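Local coordinates for receptor-like protein kinase ANXUR1 (Arabidopsis thaliana, PDB 6FIG) that is a malectin-like receptor kinase of plant reproduction whose ectodomain probably senses extracellular signals that its cytoplasmic kinase domain passes on, at residues Asn213-Val225 against Leu264-Lys276. Residues are numbered along the deposited sequence; the frame is centred on the assembly and turned at random.
Sequences NDAPYIFSAGLGV and LKSNLTWMFQIDK. With NAG (2-acetamido-2-deoxy-beta-D-glucopyranose), chain D.
The rings of Tyr217 and Phe272 lie nearly parallel, their planes 25° apart, but are offset enough that little of one ring covers the other; CD1 of Tyr217 comes within 3.5 Å of CE1 of Phe272, while the carbonyl O of Met271 sits at the tyrosine's edge. Over a face of the Phe219 ring stands the sulfur of Met271, SD 4.8 Å from the ring centroid, a rather distant Met-aromatic contact. A bend at chi3 (-48°) folds the methionine's CE back toward CB and CG of Phe219. The indole edge of Trp270 is turned to Asp214: NE1 donates in the ring plane to OD2 of Asp214, 2.8 Å away and nearly straight at 169°, and OD2 receives it on its anti lone pair. The same OD2 forms a salt bridge with Arg254, which probably keeps this largely buried acid ionised. In this malectin-like domain, strand 268-273 is an outermost strand of a four-stranded antiparallel sheet, and the segment 213-225, mostly loop, runs along its edge and meets it in one beta bridge, Ile218 with Trp270. Met271 N donates to Tyr217 O (2.9 Å) and Phe219 N to Thr269 O (2.8 Å). Farther along, Ser220 OG accepts from Thr269 N at 3.0 Å and donates to Gly222 O at 2.9 Å. One water bridges Gly222 O and the carbonyl O of Asn267, whose side-chain ND2 carries the N-linked NAG.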
ATOM      1  N   ASN A 213       6.460  12.082  18.028  1.00 26.04           N
ATOM      2  CA  ASN A 213       6.660  13.423  18.554  1.00 27.48           C
ATOM      3  C   ASN A 213       8.032  13.528  19.245  1.00 26.82           C
ATOM      4  O   ASN A 213       8.501  12.576  19.877  1.00 26.54           O
ATOM      5  CB  ASN A 213       5.535  13.816  19.498  1.00 30.35           C
ATOM      6  CG  ASN A 213       5.769  15.179  20.125  1.00 31.81           C
ATOM      7  OD1 ASN A 213       6.205  15.253  21.260  1.00 34.47           O
ATOM      8  ND2 ASN A 213       5.516  16.253  19.378  1.00 33.64           N
ATOM      9  N   ASP A 214       8.683  14.688  19.080  1.00 26.31           N
ATOM     10  CA  ASP A 214      10.055  14.888  19.561  1.00 25.69           C
ATOM     11  C   ASP A 214      10.196  15.351  21.003  1.00 27.25           C
ATOM     12  O   ASP A 214      11.301  15.351  21.529  1.00 27.61           O
ATOM     13  CB  ASP A 214      10.799  15.864  18.653  1.00 24.71           C
ATOM     14  CG  ASP A 214      10.293  17.274  18.792  1.00 25.48           C
ATOM     15  OD1 ASP A 214       9.053  17.463  18.714  1.00 25.55           O
ATOM     16  OD2 ASP A 214      11.125  18.192  19.001  1.00 24.74           O
ATOM     17  N   ALA A 215       9.103  15.748  21.650  1.00 28.65           N
ATOM     18  CA  ALA A 215       9.163  16.373  22.977  1.00 30.61           C
ATOM     19  C   ALA A 215       9.951  15.580  24.026  1.00 31.29           C
ATOM     20  O   ALA A 215      10.691  16.176  24.807  1.00 32.74           O
ATOM     21  CB  ALA A 215       7.768  16.684  23.486  1.00 32.20           C
ATOM     22  N   PRO A 216       9.826  14.236  24.031  1.00 31.56           N
ATOM     23  CA  PRO A 216      10.567  13.454  25.022  1.00 32.12           C
ATOM     24  C   PRO A 216      12.091  13.547  24.938  1.00 30.87           C
ATOM     25  O   PRO A 216      12.776  13.241  25.929  1.00 32.17           O
ATOM     26  CB  PRO A 216      10.112  12.021  24.739  1.00 32.51           C
ATOM     27  CG  PRO A 216       8.737  12.196  24.181  1.00 32.80           C
ATOM     28  CD  PRO A 216       8.860  13.390  23.302  1.00 31.53           C
ATOM     29  N   TYR A 217      12.603  14.003  23.793  1.00 28.72           N
ATOM     30  CA  TYR A 217      14.030  14.071  23.548  1.00 28.68           C
ATOM     31  C   TYR A 217      14.631  15.459  23.772  1.00 29.86           C
ATOM     32  O   TYR A 217      15.836  15.637  23.610  1.00 29.01           O
ATOM     33  CB  TYR A 217      14.294  13.586  22.118  1.00 27.29           C
ATOM     34  CG  TYR A 217      13.822  12.162  21.956  1.00 27.43           C
ATOM     35  CD1 TYR A 217      14.600  11.113  22.425  1.00 27.80           C
ATOM     36  CD2 TYR A 217      12.578  11.877  21.403  1.00 27.21           C
ATOM     37  CE1 TYR A 217      14.178   9.795  22.296  1.00 28.38           C
ATOM     38  CE2 TYR A 217      12.146  10.555  21.280  1.00 28.16           C
ATOM     39  CZ  TYR A 217      12.950   9.532  21.729  1.00 28.40           C
ATOM     40  OH  TYR A 217      12.520   8.224  21.609  1.00 29.53           O
ATOM     41  N   ILE A 218      13.810  16.429  24.171  1.00 30.56           N
ATOM     42  CA  ILE A 218      14.306  17.797  24.377  1.00 32.21           C
ATOM     43  C   ILE A 218      14.891  17.902  25.760  1.00 34.77           C
ATOM     44  O   ILE A 218      14.206  17.599  26.751  1.00 36.70           O
ATOM     45  CB  ILE A 218      13.208  18.857  24.205  1.00 33.15           C
ATOM     46  CG1 ILE A 218      12.726  18.854  22.763  1.00 33.25           C
ATOM     47  CG2 ILE A 218      13.721  20.255  24.578  1.00 33.90           C
ATOM     48  CD1 ILE A 218      11.330  19.375  22.604  1.00 34.93           C
ATOM     49  N   PHE A 219      16.139  18.358  25.826  1.00 35.52           N
ATOM     50  CA  PHE A 219      16.837  18.545  27.101  1.00 38.88           C
ATOM     51  C   PHE A 219      17.245  19.963  27.421  1.00 39.51           C
ATOM     52  O   PHE A 219      17.798  20.189  28.482  1.00 42.59           O
ATOM     53  CB  PHE A 219      18.042  17.599  27.193  1.00 40.75           C
ATOM     54  CG  PHE A 219      17.644  16.194  27.531  1.00 42.94           C
ATOM     55  CD1 PHE A 219      17.798  15.694  28.822  1.00 45.68           C
ATOM     56  CD2 PHE A 219      17.047  15.392  26.569  1.00 42.13           C
ATOM     57  CE1 PHE A 219      17.399  14.398  29.130  1.00 46.23           C
ATOM     58  CE2 PHE A 219      16.636  14.098  26.869  1.00 42.58           C
ATOM     59  CZ  PHE A 219      16.818  13.598  28.153  1.00 45.21           C
ATOM     60  N   SER A 220      16.961  20.914  26.534  1.00 37.89           N
ATOM     61  CA  SER A 220      17.087  22.322  26.901  1.00 39.10           C
ATOM     62  C   SER A 220      15.935  22.661  27.865  1.00 42.10           C
ATOM     63  O   SER A 220      14.893  21.987  27.873  1.00 43.30           O
ATOM     64  CB  SER A 220      17.108  23.231  25.667  1.00 37.18           C
ATOM     65  OG  SER A 220      16.184  22.844  24.679  1.00 34.43           O
ATOM     66  N   ALA A 221      16.152  23.666  28.704  1.00 45.27           N
ATOM     67  CA  ALA A 221      15.125  24.112  29.662  1.00 48.09           C
ATOM     68  C   ALA A 221      13.895  24.625  28.908  1.00 48.37           C
ATOM     69  O   ALA A 221      12.759  24.352  29.302  1.00 50.85           O
ATOM     70  CB  ALA A 221      15.671  25.188  30.586  1.00 49.76           C
ATOM     71  N   GLY A 222      14.136  25.348  27.820  1.00 47.21           N
ATOM     72  CA  GLY A 222      13.078  25.759  26.915  1.00 46.55           C
ATOM     73  C   GLY A 222      12.775  24.649  25.925  1.00 44.62           C
ATOM     74  O   GLY A 222      13.697  24.072  25.338  1.00 43.82           O
ATOM     75  N   LEU A 223      11.485  24.336  25.765  1.00 44.52           N
ATOM     76  CA  LEU A 223      11.014  23.457  24.690  1.00 41.81           C
ATOM     77  C   LEU A 223      10.671  24.240  23.422  1.00 39.14           C
ATOM     78  O   LEU A 223      10.302  23.657  22.402  1.00 37.92           O
ATOM     79  CB  LEU A 223       9.824  22.601  25.151  1.00 44.29           C
ATOM     80  CG  LEU A 223      10.257  21.241  25.733  1.00 44.93           C
ATOM     81  CD1 LEU A 223      10.710  21.405  27.177  1.00 47.43           C
ATOM     82  CD2 LEU A 223       9.162  20.183  25.615  1.00 45.52           C
ATOM     83  N   GLY A 224      10.815  25.558  23.459  1.00 38.30           N
ATOM     84  CA  GLY A 224      10.581  26.364  22.287  1.00 37.23           C
ATOM     85  C   GLY A 224       9.102  26.530  22.027  1.00 38.14           C
ATOM     86  O   GLY A 224       8.278  26.472  22.950  1.00 39.50           O
ATOM     87  N   VAL A 225       8.780  26.772  20.766  1.00 35.71           N
ATOM     88  CA  VAL A 225       7.431  27.081  20.325  1.00 36.29           C
ATOM     89  C   VAL A 225       7.161  26.165  19.143  1.00 35.12           C
ATOM     90  O   VAL A 225       7.924  26.162  18.163  1.00 34.21           O
ATOM     91  CB  VAL A 225       7.333  28.562  19.906  1.00 37.14           C
ATOM     92  CG1 VAL A 225       6.069  28.847  19.093  1.00 38.35           C
ATOM     93  CG2 VAL A 225       7.379  29.452  21.147  1.00 38.84           C
ATOM     94  N   LEU A 264      18.726  34.168  21.344  1.00 32.39           N
ATOM     95  CA  LEU A 264      20.170  34.386  21.296  1.00 33.43           C
ATOM     96  C   LEU A 264      20.942  33.917  22.532  1.00 35.95           C
ATOM     97  O   LEU A 264      22.169  33.770  22.473  1.00 38.09           O
ATOM     98  CB  LEU A 264      20.465  35.871  21.057  1.00 33.83           C
ATOM     99  CG  LEU A 264      20.139  36.329  19.637  1.00 32.79           C
ATOM    100  CD1 LEU A 264      20.033  37.830  19.587  1.00 33.79           C
ATOM    101  CD2 LEU A 264      21.205  35.841  18.669  1.00 32.27           C
ATOM    102  N   LYS A 265      20.242  33.712  23.649  1.00 36.55           N
ATOM    103  CA  LYS A 265      20.862  33.259  24.886  1.00 37.63           C
ATOM    104  C   LYS A 265      20.692  31.777  25.162  1.00 37.07           C
ATOM    105  O   LYS A 265      21.049  31.325  26.235  1.00 37.64           O
ATOM    106  CB  LYS A 265      20.313  34.083  26.060  1.00 39.90           C
ATOM    107  CG  LYS A 265      20.672  35.554  25.946  1.00 41.17           C
ATOM    108  CD  LYS A 265      19.929  36.396  26.963  1.00 43.35           C
ATOM    109  CE  LYS A 265      20.316  37.859  26.853  1.00 44.71           C
ATOM    110  NZ  LYS A 265      19.462  38.677  27.743  1.00 46.40           N
ATOM    111  N   SER A 266      20.193  31.013  24.191  1.00 35.53           N
ATOM    112  CA  SER A 266      19.931  29.592  24.426  1.00 36.91           C
ATOM    113  C   SER A 266      20.016  28.746  23.168  1.00 34.17           C
ATOM    114  O   SER A 266      19.923  29.245  22.043  1.00 32.64           O
ATOM    115  CB  SER A 266      18.555  29.426  25.072  1.00 38.66           C
ATOM    116  OG  SER A 266      17.547  30.018  24.272  1.00 39.74           O
ATOM    117  N   ASN A 267      20.193  27.441  23.385  1.00 34.18           N
ATOM    118  CA  ASN A 267      20.106  26.446  22.336  1.00 32.90           C
ATOM    119  C   ASN A 267      18.814  25.667  22.543  1.00 32.56           C
ATOM    120  O   ASN A 267      18.417  25.378  23.685  1.00 34.34           O
ATOM    121  CB  ASN A 267      21.256  25.447  22.447  1.00 34.08           C
ATOM    122  CG  ASN A 267      22.527  25.880  21.736  1.00 35.13           C
ATOM    123  OD1 ASN A 267      22.552  26.087  20.506  1.00 35.10           O
ATOM    124  ND2 ASN A 267      23.607  25.967  22.505  1.00 39.07           N
ATOM    125  N   LEU A 268      18.171  25.321  21.445  1.00 30.15           N
ATOM    126  CA  LEU A 268      17.184  24.249  21.440  1.00 29.96           C
ATOM    127  C   LEU A 268      18.013  22.966  21.344  1.00 28.02           C
ATOM    128  O   LEU A 268      18.852  22.842  20.458  1.00 26.28           O
ATOM    129  CB  LEU A 268      16.265  24.438  20.260  1.00 30.89           C
ATOM    130  CG  LEU A 268      14.930  23.741  20.120  1.00 32.63           C
ATOM    131  CD1 LEU A 268      14.069  23.929  21.354  1.00 34.13           C
ATOM    132  CD2 LEU A 268      14.245  24.326  18.885  1.00 32.39           C
ATOM    133  N   THR A 269      17.816  22.047  22.290  1.00 28.03           N
ATOM    134  CA  THR A 269      18.704  20.899  22.446  1.00 27.99           C
ATOM    135  C   THR A 269      17.916  19.593  22.537  1.00 27.40           C
ATOM    136  O   THR A 269      17.034  19.467  23.386  1.00 28.38           O
ATOM    137  CB  THR A 269      19.552  21.052  23.717  1.00 29.52           C
ATOM    138  OG1 THR A 269      20.328  22.262  23.640  1.00 30.26           O
ATOM    139  CG2 THR A 269      20.508  19.855  23.930  1.00 29.43           C
ATOM    140  N   TRP A 270      18.265  18.655  21.664  1.00 26.54           N
ATOM    141  CA  TRP A 270      17.750  17.273  21.716  1.00 26.60           C
ATOM    142  C   TRP A 270      18.893  16.346  22.122  1.00 27.82           C
ATOM    143  O   TRP A 270      20.039  16.561  21.729  1.00 27.44           O
ATOM    144  CB  TRP A 270      17.220  16.824  20.361  1.00 25.05           C
ATOM    145  CG  TRP A 270      16.031  17.542  19.801  1.00 25.14           C
ATOM    146  CD1 TRP A 270      14.726  17.149  19.872  1.00 25.70           C
ATOM    147  CD2 TRP A 270      16.034  18.779  19.061  1.00 24.07           C
ATOM    148  NE1 TRP A 270      13.914  18.051  19.211  1.00 25.62           N
ATOM    149  CE2 TRP A 270      14.691  19.059  18.706  1.00 24.40           C
ATOM    150  CE3 TRP A 270      17.038  19.669  18.658  1.00 23.90           C
ATOM    151  CZ2 TRP A 270      14.333  20.174  17.967  1.00 24.21           C
ATOM    152  CZ3 TRP A 270      16.680  20.764  17.911  1.00 23.56           C
ATOM    153  CH2 TRP A 270      15.338  21.019  17.582  1.00 23.60           C
ATOM    154  N   MET A 271      18.585  15.311  22.899  1.00 29.16           N
ATOM    155  CA  MET A 271      19.585  14.319  23.285  1.00 30.77           C
ATOM    156  C   MET A 271      19.039  12.906  23.083  1.00 29.23           C
ATOM    157  O   MET A 271      17.880  12.636  23.395  1.00 27.92           O
ATOM    158  CB  MET A 271      20.003  14.507  24.737  1.00 35.73           C
ATOM    159  CG  MET A 271      21.278  13.751  25.114  1.00 40.14           C
ATOM    160  SD  MET A 271      21.837  14.035  26.812  1.00 50.00           S
ATOM    161  CE  MET A 271      21.737  15.826  26.886  1.00 48.08           C
ATOM    162  N   PHE A 272      19.924  12.027  22.606  1.00 28.08           N
ATOM    163  CA  PHE A 272      19.585  10.655  22.233  1.00 27.06           C
ATOM    164  C   PHE A 272      20.607   9.678  22.793  1.00 28.68           C
ATOM    165  O   PHE A 272      21.813   9.934  22.707  1.00 28.90           O
ATOM    166  CB  PHE A 272      19.576  10.536  20.721  1.00 25.21           C
ATOM    167  CG  PHE A 272      18.604  11.452  20.080  1.00 24.58           C
ATOM    168  CD1 PHE A 272      17.263  11.110  20.015  1.00 24.27           C
ATOM    169  CD2 PHE A 272      19.018  12.707  19.622  1.00 24.20           C
ATOM    170  CE1 PHE A 272      16.343  11.974  19.455  1.00 24.54           C
ATOM    171  CE2 PHE A 272      18.101  13.585  19.070  1.00 24.12           C
ATOM    172  CZ  PHE A 272      16.759  13.216  18.989  1.00 24.12           C
ATOM    173  N   GLN A 273      20.107   8.579  23.370  1.00 29.01           N
ATOM    174  CA  GLN A 273      20.941   7.482  23.817  1.00 30.64           C
ATOM    175  C   GLN A 273      21.198   6.542  22.640  1.00 28.40           C
ATOM    176  O   GLN A 273      20.262   6.061  22.017  1.00 29.09           O
ATOM    177  CB  GLN A 273      20.248   6.730  24.958  1.00 33.25           C
ATOM    178  CG  GLN A 273      19.986   7.594  26.183  1.00 37.26           C
ATOM    179  CD  GLN A 273      21.257   8.110  26.840  1.00 40.19           C
ATOM    180  OE1 GLN A 273      22.271   7.405  26.905  1.00 43.95           O
ATOM    181  NE2 GLN A 273      21.204   9.339  27.351  1.00 43.02           N
ATOM    182  N   ILE A 274      22.470   6.317  22.332  1.00 27.73           N
ATOM    183  CA  ILE A 274      22.871   5.448  21.212  1.00 26.94           C
ATOM    184  C   ILE A 274      23.994   4.481  21.651  1.00 27.52           C
ATOM    185  O   ILE A 274      24.302   4.382  22.837  1.00 28.25           O
ATOM    186  CB  ILE A 274      23.232   6.290  19.966  1.00 26.78           C
ATOM    187  CG1 ILE A 274      24.208   7.432  20.288  1.00 28.41           C
ATOM    188  CG2 ILE A 274      21.965   6.880  19.321  1.00 26.26           C
ATOM    189  CD1 ILE A 274      25.577   7.029  20.775  1.00 30.60           C
ATOM    190  N   ASP A 275      24.562   3.746  20.696  1.00 27.11           N
ATOM    191  CA  ASP A 275      25.651   2.802  20.969  1.00 28.03           C
ATOM    192  C   ASP A 275      26.983   3.396  20.526  1.00 27.85           C
ATOM    193  O   ASP A 275      27.106   3.914  19.433  1.00 26.49           O
ATOM    194  CB  ASP A 275      25.411   1.498  20.197  1.00 28.43           C
ATOM    195  CG  ASP A 275      24.098   0.811  20.581  1.00 29.34           C
ATOM    196  OD1 ASP A 275      23.699   0.885  21.777  1.00 31.27           O
ATOM    197  OD2 ASP A 275      23.494   0.150  19.690  1.00 29.16           O
ATOM    198  N   LYS A 276      27.997   3.286  21.367  1.00 29.81           N
ATOM    199  CA  LYS A 276      29.332   3.785  21.034  1.00 31.61           C
ATOM    200  C   LYS A 276      29.971   2.957  19.901  1.00 30.28           C
ATOM    201  O   LYS A 276      29.569   1.806  19.653  1.00 29.84           O
ATOM    202  CB  LYS A 276      30.217   3.756  22.280  1.00 35.75           C
ATOM    203  CG  LYS A 276      29.810   4.757  23.359  1.00 38.09           C
ATOM    204  CD  LYS A 276      30.702   4.729  24.606  1.00 42.10           C
ATOM    205  CE  LYS A 276      30.435   3.528  25.502  1.00 43.80           C
ATOM    206  NZ  LYS A 276      31.031   3.683  26.856  1.00 48.27           N
TER
HETATM  207  C1  NAG D   1      24.917  26.279  22.006  1.00 42.16           C
HETATM  208  C2  NAG D   1      25.653  27.319  22.825  1.00 45.73           C
HETATM  209  C3  NAG D   1      27.128  27.380  22.442  1.00 46.80           C
HETATM  210  C4  NAG D   1      27.755  25.999  22.360  1.00 47.31           C
HETATM  211  C5  NAG D   1      26.923  25.124  21.434  1.00 43.75           C
HETATM  212  C6  NAG D   1      27.471  23.723  21.182  1.00 42.71           C
HETATM  213  C7  NAG D   1      24.256  29.249  23.449  1.00 48.56           C
HETATM  214  C8  NAG D   1      23.656  30.537  22.942  1.00 48.06           C
HETATM  215  N2  NAG D   1      24.988  28.588  22.549  1.00 46.38           N
HETATM  216  O3  NAG D   1      27.823  28.159  23.415  1.00 49.15           O
HETATM  217  O4  NAG D   1      29.072  26.108  21.811  1.00 51.35           O
HETATM  218  O5  NAG D   1      25.633  25.042  22.026  1.00 41.92           O
HETATM  219  O6  NAG D   1      27.370  22.913  22.358  1.00 43.28           O
HETATM  220  O7  NAG D   1      24.080  28.858  24.600  1.00 49.66           O
HETATM  221  O   HOH W   1      15.477  26.210  24.272  1.00 47.19           O